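Local atomic coordinates of glutathione reductase (Bartonella henselae, PDB entry 3O0H), a protein that probably catalyses the NADPH-dependent reduction of glutathione disulfide to glutathione, as a flavoenzyme that carries FAD and a redox disulfide. Residues E389-F395 with M409-V415; K449-T455 with L466-Y470. One frame throughout, in Å; residues are numbered along the deposited sequence.

In the fold
Both contacts lie in the C-terminal dimerisation domain and follow one another along the chain. Contact 1 comes first: strand 387-395 leads through helix 398-403 into strand 409-416, which returns antiparallel beside it. The chain then adds strand 422-428 on the far side of 409-416 and runs through helix 432-444 to helix 449-454. Contact 2 closes the next loop, where 466-470 comes back against that helix before strand 474-477 joins the sheet beside 387-395. The two loops are in series and do not cross. They touch where Tyr391 meets Lys449 and Met469, and where Met411 meets Leu466, which ties sheet, helix and returning loop together.

Contact 1 (E389-F395 with M409-V415); sequences EIYRTVF and MFMKLVV
Phe395 and Met409 make the tight end of this contact. CB of Met409 sits over one face of the Phe395 ring, 3.8 Å from the ring centroid, as a CH-pi contact. The ring gets there because CG of Phe395 stands between the backbone N and the carbonyl carbon (chi1 66°), which tips it toward 409-415. Met411 SD comes to the edge of the same ring, 4.1 Å from Phe395 CE2, a Met-aromatic contact. Further along this face CG2 of Val415 lies against the Tyr391 ring, 3.8 Å from Tyr391 CE2. The phenol oxygen of Tyr391 and the carboxylate of Glu389 both turn to Arg420. The two strands are central neighbours in the antiparallel sheet of the dimerisation domain. Four hydrogen-bonded pairs, Glu389-Val415 to Phe395-Met409, join them through eight backbone bonds. The straightest is Tyr391 N to Leu413 O, 3.0 Å long with 174° at the hydrogen. The other face, with Ile390, Arg392, Val394, Phe410, Lys412 and Val414, mixes apolar packing with the charged ends of Arg392 and Lys412. There CD1 of Ile390 lies 4.0 Å from Val414 CG2, the two side chains side by side. CG2 of Val394 meets the edge of the Phe410 ring, 3.5 Å from Phe410 CD1. Arg392 crosses Phe410 at about a right angle, with Phe410 CE1 3.7 Å from Arg392 NE and over one face of the guanidinium. Their planes are 65° apart. Arg392 and Lys412 both reach Asp233, and Lys412 also pairs with Asp231 and Glu378. Arg392 to Phe395 are partly exposed, whereas 409-415 is buried throughout.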
ATOM      1  N   GLU B 389      12.387  20.720   8.573  1.00 22.12           N
ATOM      2  CA  GLU B 389      11.212  21.084   7.818  1.00 22.51           C
ATOM      3  C   GLU B 389      10.216  19.925   8.004  1.00 21.08           C
ATOM      4  O   GLU B 389      10.581  18.757   7.903  1.00 19.28           O
ATOM      5  CB  GLU B 389      11.571  21.240   6.345  1.00 23.68           C
ATOM      6  CG  GLU B 389      12.471  22.451   6.011  1.00 28.70           C
ATOM      7  CD  GLU B 389      12.950  22.437   4.565  1.00 30.13           C
ATOM      8  OE1 GLU B 389      12.759  21.421   3.863  1.00 33.61           O
ATOM      9  OE2 GLU B 389      13.537  23.409   4.145  1.00 35.08           O
ATOM     10  N   ILE B 390       8.969  20.274   8.300  1.00 21.50           N
ATOM     11  CA  ILE B 390       7.901  19.295   8.525  1.00 19.28           C
ATOM     12  C   ILE B 390       6.846  19.420   7.420  1.00 18.86           C
ATOM     13  O   ILE B 390       6.285  20.508   7.190  1.00 21.22           O
ATOM     14  CB  ILE B 390       7.224  19.529   9.865  1.00 20.71           C
ATOM     15  CG1 ILE B 390       8.222  19.417  11.022  1.00 22.70           C
ATOM     16  CG2 ILE B 390       6.046  18.547  10.031  1.00 18.69           C
ATOM     17  CD1 ILE B 390       8.809  18.031  11.179  1.00 22.10           C
ATOM     18  N   TYR B 391       6.553  18.308   6.766  1.00 16.59           N
ATOM     19  CA  TYR B 391       5.540  18.255   5.745  1.00 17.71           C
ATOM     20  C   TYR B 391       4.491  17.289   6.267  1.00 17.52           C
ATOM     21  O   TYR B 391       4.757  16.091   6.383  1.00 17.73           O
ATOM     22  CB  TYR B 391       6.099  17.778   4.402  1.00 17.93           C
ATOM     23  CG  TYR B 391       7.193  18.707   3.866  1.00 19.37           C
ATOM     24  CD1 TYR B 391       6.929  19.622   2.853  1.00 20.59           C
ATOM     25  CD2 TYR B 391       8.502  18.622   4.358  1.00 18.95           C
ATOM     26  CE1 TYR B 391       7.942  20.472   2.351  1.00 23.48           C
ATOM     27  CE2 TYR B 391       9.534  19.470   3.866  1.00 18.45           C
ATOM     28  CZ  TYR B 391       9.245  20.384   2.869  1.00 21.64           C
ATOM     29  OH  TYR B 391      10.229  21.197   2.389  1.00 24.59           O
ATOM     30  N   ARG B 392       3.346  17.854   6.636  1.00 19.11           N
ATOM     31  CA  ARG B 392       2.292  17.161   7.378  1.00 18.39           C
ATOM     32  C   ARG B 392       0.957  17.302   6.679  1.00 19.20           C
ATOM     33  O   ARG B 392       0.551  18.412   6.292  1.00 22.10           O
ATOM     34  CB  ARG B 392       2.197  17.783   8.761  1.00 19.17           C
ATOM     35  CG  ARG B 392       1.283  17.072   9.757  1.00 21.14           C
ATOM     36  CD  ARG B 392       1.302  17.795  11.107  1.00 24.61           C
ATOM     37  NE  ARG B 392       0.530  17.099  12.141  1.00 24.79           N
ATOM     38  CZ  ARG B 392      -0.800  17.136  12.253  1.00 28.93           C
ATOM     39  NH1 ARG B 392      -1.537  17.829  11.393  1.00 29.27           N
ATOM     40  NH2 ARG B 392      -1.408  16.479  13.238  1.00 29.57           N
ATOM     41  N   THR B 393       0.244  16.183   6.542  1.00 18.85           N
ATOM     42  CA  THR B 393      -1.101  16.234   5.984  1.00 20.44           C
ATOM     43  C   THR B 393      -2.004  15.228   6.649  1.00 19.35           C
ATOM     44  O   THR B 393      -1.599  14.105   6.873  1.00 16.88           O
ATOM     45  CB  THR B 393      -1.129  16.034   4.427  1.00 21.36           C
ATOM     46  OG1 THR B 393      -2.472  16.252   3.964  1.00 22.46           O
ATOM     47  CG2 THR B 393      -0.653  14.641   4.006  1.00 21.85           C
ATOM     48  N   VAL B 394      -3.234  15.652   6.952  1.00 20.21           N
ATOM     49  CA  VAL B 394      -4.276  14.761   7.444  1.00 20.19           C
ATOM     50  C   VAL B 394      -5.411  14.972   6.442  1.00 20.82           C
ATOM     51  O   VAL B 394      -5.825  16.098   6.220  1.00 21.21           O
ATOM     52  CB  VAL B 394      -4.786  15.133   8.854  1.00 22.82           C
ATOM     53  CG1 VAL B 394      -6.007  14.228   9.236  1.00 25.55           C
ATOM     54  CG2 VAL B 394      -3.691  15.041   9.903  1.00 20.94           C
ATOM     55  N   PHE B 395      -5.860  13.924   5.780  1.00 19.69           N
ATOM     56  CA  PHE B 395      -6.886  14.101   4.774  1.00 21.37           C
ATOM     57  C   PHE B 395      -7.871  12.934   4.807  1.00 21.89           C
ATOM     58  O   PHE B 395      -7.599  11.895   5.371  1.00 20.16           O
ATOM     59  CB  PHE B 395      -6.246  14.300   3.388  1.00 21.83           C
ATOM     60  CG  PHE B 395      -5.511  13.081   2.880  1.00 20.79           C
ATOM     61  CD1 PHE B 395      -6.178  12.124   2.088  1.00 23.26           C
ATOM     62  CD2 PHE B 395      -4.204  12.859   3.234  1.00 21.50           C
ATOM     63  CE1 PHE B 395      -5.525  10.984   1.656  1.00 22.93           C
ATOM     64  CE2 PHE B 395      -3.514  11.709   2.784  1.00 20.07           C
ATOM     65  CZ  PHE B 395      -4.182  10.778   1.997  1.00 23.49           C
ATOM     66  N   MET B 409      -6.431   9.824   6.808  1.00 19.23           N
ATOM     67  CA  MET B 409      -5.087   9.350   6.537  1.00 18.10           C
ATOM     68  C   MET B 409      -4.188  10.476   7.005  1.00 16.80           C
ATOM     69  O   MET B 409      -4.452  11.660   6.713  1.00 15.14           O
ATOM     70  CB  MET B 409      -4.841   9.118   5.044  1.00 18.28           C
ATOM     71  CG  MET B 409      -3.335   8.802   4.685  1.00 20.50           C
ATOM     72  SD  MET B 409      -2.758   7.150   5.133  1.00 29.33           S
ATOM     73  CE  MET B 409      -4.320   6.342   4.955  1.00 18.95           C
ATOM     74  N   PHE B 410      -3.156  10.102   7.733  1.00 15.71           N
ATOM     75  CA  PHE B 410      -2.147  11.041   8.215  1.00 15.35           C
ATOM     76  C   PHE B 410      -0.788  10.678   7.621  1.00 14.85           C
ATOM     77  O   PHE B 410      -0.391   9.520   7.668  1.00 14.74           O
ATOM     78  CB  PHE B 410      -2.098  10.952   9.720  1.00 16.30           C
ATOM     79  CG  PHE B 410      -0.902  11.592  10.294  1.00 15.90           C
ATOM     80  CD1 PHE B 410      -0.876  12.970  10.477  1.00 16.77           C
ATOM     81  CD2 PHE B 410       0.227  10.830  10.614  1.00 17.70           C
ATOM     82  CE1 PHE B 410       0.220  13.595  10.984  1.00 16.87           C
ATOM     83  CE2 PHE B 410       1.363  11.453  11.156  1.00 17.76           C
ATOM     84  CZ  PHE B 410       1.358  12.835  11.319  1.00 17.46           C
ATOM     85  N   MET B 411      -0.081  11.636   7.038  1.00 14.37           N
ATOM     86  CA  MET B 411       1.268  11.383   6.505  1.00 14.56           C
ATOM     87  C   MET B 411       2.154  12.556   6.920  1.00 14.40           C
ATOM     88  O   MET B 411       1.748  13.737   6.811  1.00 15.66           O
ATOM     89  CB  MET B 411       1.268  11.279   4.984  1.00 13.59           C
ATOM     90  CG  MET B 411       0.560  10.041   4.439  1.00 17.72           C
ATOM     91  SD  MET B 411       0.245  10.104   2.629  1.00 20.08           S
ATOM     92  CE  MET B 411      -0.365   8.445   2.334  1.00 20.28           C
ATOM     93  N   LYS B 412       3.346  12.257   7.414  1.00 13.96           N
ATOM     94  CA  LYS B 412       4.256  13.334   7.791  1.00 13.66           C
ATOM     95  C   LYS B 412       5.683  12.988   7.370  1.00 13.31           C
ATOM     96  O   LYS B 412       6.153  11.895   7.609  1.00 14.17           O
ATOM     97  CB  LYS B 412       4.138  13.627   9.276  1.00 14.09           C
ATOM     98  CG  LYS B 412       5.047  14.725   9.752  1.00 15.14           C
ATOM     99  CD  LYS B 412       4.722  15.198  11.153  1.00 16.69           C
ATOM    100  CE  LYS B 412       5.269  14.271  12.217  1.00 18.40           C
ATOM    101  NZ  LYS B 412       4.876  14.613  13.619  1.00 15.05           N
ATOM    102  N   LEU B 413       6.352  13.907   6.673  1.00 14.21           N
ATOM    103  CA  LEU B 413       7.770  13.737   6.374  1.00 13.80           C
ATOM    104  C   LEU B 413       8.576  14.740   7.199  1.00 13.50           C
ATOM    105  O   LEU B 413       8.217  15.885   7.331  1.00 14.25           O
ATOM    106  CB  LEU B 413       7.999  13.917   4.891  1.00 15.56           C
ATOM    107  CG  LEU B 413       7.278  12.959   3.952  1.00 15.52           C
ATOM    108  CD1 LEU B 413       7.509  13.336   2.492  1.00 15.50           C
ATOM    109  CD2 LEU B 413       7.700  11.540   4.233  1.00 13.27           C
ATOM    110  N   VAL B 414       9.676  14.269   7.766  1.00 13.11           N
ATOM    111  CA  VAL B 414      10.500  15.050   8.634  1.00 12.89           C
ATOM    112  C   VAL B 414      11.811  15.230   7.868  1.00 11.94           C
ATOM    113  O   VAL B 414      12.461  14.267   7.474  1.00 13.14           O
ATOM    114  CB  VAL B 414      10.732  14.366   9.962  1.00 12.59           C
ATOM    115  CG1 VAL B 414      11.668  15.241  10.812  1.00 14.31           C
ATOM    116  CG2 VAL B 414       9.419  14.121  10.729  1.00 13.06           C
ATOM    117  N   VAL B 415      12.190  16.464   7.643  1.00 14.28           N
ATOM    118  CA  VAL B 415      13.275  16.733   6.675  1.00 14.36           C
ATOM    119  C   VAL B 415      14.406  17.542   7.327  1.00 15.40           C
ATOM    120  O   VAL B 415      14.140  18.480   8.065  1.00 18.49           O
ATOM    121  CB  VAL B 415      12.674  17.419   5.414  1.00 15.47           C
ATOM    122  CG1 VAL B 415      13.775  17.853   4.433  1.00 14.42           C
ATOM    123  CG2 VAL B 415      11.646  16.462   4.739  1.00 13.87           C
TER

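Contact 2 (K449-T455 with L466-Y470); sequences KDIFDKT and LVTMY
Segment 449-455 is mostly a short helix. Segment 466-470 is irregular and passes beside it, closest at Asp453 and Val467, whose CA atoms are 4.8 Å apart. An inverse gamma turn centred on Met469 puts the Met469 carbonyl beside the helix. Lys449 NZ donates to Met469 O at 2.7 Å, approaching from above the carbonyl plane rather than on a lone pair. The lysine chain is bent at chi2 (51°) and chi4 (52°), which brings its ammonium back to the helix. There it also forms a salt bridge with Asp453, NZ to OD1 2.8 Å, on the syn lone pair, and it makes a cation-pi contact with Tyr391 of strand 387-395. A third hydrogen bond runs to a water, which donates in turn to Asp453 OD2 and Tyr470 O. A second water joins Asp453 OD1, Leu466 O and Met469 N. Three bonds thus grip the Asp453 carboxylate, two on OD1 and one on OD2, and its plane stands 82° from that of the Tyr470 ring. Tyr470 CD1 lies 3.7 Å from Asp453 CG, and Asp453 O is at the ring edge. A further water bridges Asp453 O and Tyr470 OH. Val467 packs against Phe452 and Thr455, its CB 3.2 Å from Phe452 O. Its CG1 packs on Thr455 CB at 3.9 Å. The Thr455 hydroxyl turns back to donate to Ile451 O. Leu466 and Val467 also pack against Leu438 and Ile441 of the second subunit, and Thr455 against its Lys444. The arrangement joins a helix of the dimerisation domain to the loop returning to its sheet, partly through bridging waters, at the subunit interface typical of disulfide reductase dimers, with the Val467 side chain about 12 Å from a bound FAD.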
ATOM      1  N   LYS B 449      14.114  15.449  -0.221  1.00 17.16           N
ATOM      2  CA  LYS B 449      12.740  15.835  -0.370  1.00 17.56           C
ATOM      3  C   LYS B 449      12.445  16.267  -1.819  1.00 19.25           C
ATOM      4  O   LYS B 449      11.339  16.037  -2.334  1.00 18.80           O
ATOM      5  CB  LYS B 449      12.443  16.970   0.607  1.00 17.76           C
ATOM      6  CG  LYS B 449      11.005  17.505   0.540  1.00 18.82           C
ATOM      7  CD  LYS B 449       9.933  16.387   0.641  1.00 18.08           C
ATOM      8  CE  LYS B 449       8.516  17.026   0.890  1.00 18.47           C
ATOM      9  NZ  LYS B 449       8.170  18.089  -0.093  1.00 15.38           N
ATOM     10  N   ASP B 450      13.450  16.854  -2.484  1.00 19.87           N
ATOM     11  CA  ASP B 450      13.350  17.232  -3.884  1.00 21.22           C
ATOM     12  C   ASP B 450      13.027  16.072  -4.819  1.00 20.27           C
ATOM     13  O   ASP B 450      12.347  16.257  -5.811  1.00 20.01           O
ATOM     14  CB  ASP B 450      14.639  17.941  -4.325  1.00 24.46           C
ATOM     15  CG  ASP B 450      14.862  19.186  -3.536  1.00 29.68           C
ATOM     16  OD1 ASP B 450      14.143  20.156  -3.835  1.00 32.91           O
ATOM     17  OD2 ASP B 450      15.681  19.164  -2.568  1.00 35.30           O
ATOM     18  N   ILE B 451      13.507  14.885  -4.512  1.00 18.78           N
ATOM     19  CA  ILE B 451      13.259  13.721  -5.356  1.00 17.98           C
ATOM     20  C   ILE B 451      11.821  13.240  -5.160  1.00 18.62           C
ATOM     21  O   ILE B 451      11.171  12.813  -6.128  1.00 18.89           O
ATOM     22  CB  ILE B 451      14.195  12.548  -5.030  1.00 17.77           C
ATOM     23  CG1 ILE B 451      15.676  12.901  -5.311  1.00 18.85           C
ATOM     24  CG2 ILE B 451      13.741  11.245  -5.783  1.00 16.92           C
ATOM     25  CD1 ILE B 451      15.997  13.444  -6.663  1.00 17.31           C
ATOM     26  N   PHE B 452      11.325  13.291  -3.921  1.00 18.08           N
ATOM     27  CA  PHE B 452       9.911  13.024  -3.664  1.00 18.69           C
ATOM     28  C   PHE B 452       9.052  13.943  -4.528  1.00 20.01           C
ATOM     29  O   PHE B 452       8.099  13.493  -5.189  1.00 20.92           O
ATOM     30  CB  PHE B 452       9.549  13.241  -2.177  1.00 19.39           C
ATOM     31  CG  PHE B 452       9.930  12.095  -1.256  1.00 16.60           C
ATOM     32  CD1 PHE B 452      11.254  11.797  -0.969  1.00 17.09           C
ATOM     33  CD2 PHE B 452       8.950  11.348  -0.622  1.00 14.96           C
ATOM     34  CE1 PHE B 452      11.613  10.757  -0.098  1.00 16.63           C
ATOM     35  CE2 PHE B 452       9.303  10.275   0.250  1.00 15.87           C
ATOM     36  CZ  PHE B 452      10.634   9.986   0.509  1.00 13.46           C
ATOM     37  N   ASP B 453       9.364  15.245  -4.514  1.00 20.71           N
ATOM     38  CA  ASP B 453       8.555  16.225  -5.242  1.00 21.38           C
ATOM     39  C   ASP B 453       8.625  16.036  -6.759  1.00 22.07           C
ATOM     40  O   ASP B 453       7.708  16.431  -7.478  1.00 22.42           O
ATOM     41  CB  ASP B 453       9.015  17.647  -4.928  1.00 22.94           C
ATOM     42  CG  ASP B 453       8.744  18.066  -3.514  1.00 22.41           C
ATOM     43  OD1 ASP B 453       8.117  17.313  -2.753  1.00 24.44           O
ATOM     44  OD2 ASP B 453       9.161  19.185  -3.173  1.00 25.50           O
ATOM     45  N   LYS B 454       9.747  15.504  -7.241  1.00 21.76           N
ATOM     46  CA  LYS B 454       9.971  15.306  -8.673  1.00 24.36           C
ATOM     47  C   LYS B 454       9.232  14.055  -9.179  1.00 21.71           C
ATOM     48  O   LYS B 454       9.057  13.860 -10.377  1.00 21.77           O
ATOM     49  CB  LYS B 454      11.481  15.122  -8.941  1.00 25.60           C
ATOM     50  CG  LYS B 454      11.962  15.545 -10.288  1.00 31.67           C
ATOM     51  CD  LYS B 454      13.522  15.628 -10.367  1.00 35.95           C
ATOM     52  CE  LYS B 454      14.220  14.300 -10.044  1.00 37.44           C
ATOM     53  NZ  LYS B 454      15.686  14.216 -10.486  1.00 37.62           N
ATOM     54  N   THR B 455       8.832  13.203  -8.267  1.00 19.04           N
ATOM     55  CA  THR B 455       8.175  11.948  -8.637  1.00 18.72           C
ATOM     56  C   THR B 455       6.754  12.242  -9.096  1.00 18.31           C
ATOM     57  O   THR B 455       5.966  12.863  -8.362  1.00 19.33           O
ATOM     58  CB  THR B 455       8.189  10.970  -7.468  1.00 17.31           C
ATOM     59  OG1 THR B 455       9.561  10.665  -7.091  1.00 17.41           O
ATOM     60  CG2 THR B 455       7.394   9.675  -7.840  1.00 16.72           C
ATOM     61  N   LEU B 466       2.089  12.198  -0.946  1.00 19.29           N
ATOM     62  CA  LEU B 466       3.493  12.226  -0.515  1.00 20.01           C
ATOM     63  C   LEU B 466       4.423  12.881  -1.523  1.00 20.44           C
ATOM     64  O   LEU B 466       5.522  13.304  -1.166  1.00 20.52           O
ATOM     65  CB  LEU B 466       4.007  10.800  -0.228  1.00 19.19           C
ATOM     66  CG  LEU B 466       3.520  10.205   1.082  1.00 21.67           C
ATOM     67  CD1 LEU B 466       3.537   8.666   1.028  1.00 20.17           C
ATOM     68  CD2 LEU B 466       4.365  10.771   2.244  1.00 19.16           C
ATOM     69  N   VAL B 467       3.988  12.986  -2.785  1.00 20.78           N
ATOM     70  CA  VAL B 467       4.864  13.545  -3.805  1.00 21.28           C
ATOM     71  C   VAL B 467       4.432  14.951  -4.240  1.00 22.68           C
ATOM     72  O   VAL B 467       4.995  15.489  -5.193  1.00 23.66           O
ATOM     73  CB  VAL B 467       4.992  12.605  -5.012  1.00 20.93           C
ATOM     74  CG1 VAL B 467       5.584  11.282  -4.551  1.00 19.36           C
ATOM     75  CG2 VAL B 467       3.651  12.410  -5.761  1.00 20.94           C
ATOM     76  N   THR B 468       3.448  15.527  -3.538  1.00 22.60           N
ATOM     77  CA  THR B 468       2.890  16.833  -3.881  1.00 24.73           C
ATOM     78  C   THR B 468       2.826  17.784  -2.688  1.00 25.13           C
ATOM     79  O   THR B 468       2.190  18.838  -2.767  1.00 26.75           O
ATOM     80  CB  THR B 468       1.461  16.701  -4.559  1.00 26.55           C
ATOM     81  OG1 THR B 468       0.613  15.907  -3.723  1.00 27.77           O
ATOM     82  CG2 THR B 468       1.573  15.985  -5.896  1.00 25.68           C
ATOM     83  N   MET B 469       3.536  17.468  -1.599  1.00 23.87           N
ATOM     84  CA  MET B 469       3.629  18.416  -0.489  1.00 25.21           C
ATOM     85  C   MET B 469       4.773  19.387  -0.690  1.00 25.91           C
ATOM     86  O   MET B 469       5.749  19.367   0.040  1.00 24.51           O
ATOM     87  CB  MET B 469       3.788  17.696   0.831  1.00 24.53           C
ATOM     88  CG  MET B 469       2.468  17.040   1.299  1.00 26.77           C
ATOM     89  SD  MET B 469       2.669  16.358   2.952  1.00 29.94           S
ATOM     90  CE  MET B 469       3.873  15.067   2.568  1.00 18.20           C
ATOM     91  N   TYR B 470       4.619  20.267  -1.663  1.00 28.00           N
ATOM     92  CA  TYR B 470       5.724  21.085  -2.133  1.00 29.19           C
ATOM     93  C   TYR B 470       6.185  22.083  -1.076  1.00 30.48           C
ATOM     94  O   TYR B 470       7.377  22.327  -0.952  1.00 30.97           O
ATOM     95  CB  TYR B 470       5.349  21.811  -3.450  1.00 31.45           C
ATOM     96  CG  TYR B 470       5.026  20.857  -4.581  1.00 32.80           C
ATOM     97  CD1 TYR B 470       5.947  19.913  -4.973  1.00 33.69           C
ATOM     98  CD2 TYR B 470       3.795  20.894  -5.247  1.00 35.79           C
ATOM     99  CE1 TYR B 470       5.674  19.029  -5.979  1.00 35.84           C
ATOM    100  CE2 TYR B 470       3.515  20.008  -6.278  1.00 34.98           C
ATOM    101  CZ  TYR B 470       4.464  19.079  -6.637  1.00 33.99           C
ATOM    102  OH  TYR B 470       4.268  18.156  -7.635  1.00 34.51           O
TER
HETATM  103  O   HOH W   1       9.620  20.355  -0.856  1.00  7.65           O
HETATM  104  O   HOH W   2       6.036  15.846  -1.422  1.00  8.75           O
HETATM  105  O   HOH W   3       5.755  16.736  -9.278  1.00 19.26           O
HETATM  106  O   HOH W   4       5.018  15.262  -7.857  1.00 13.84           O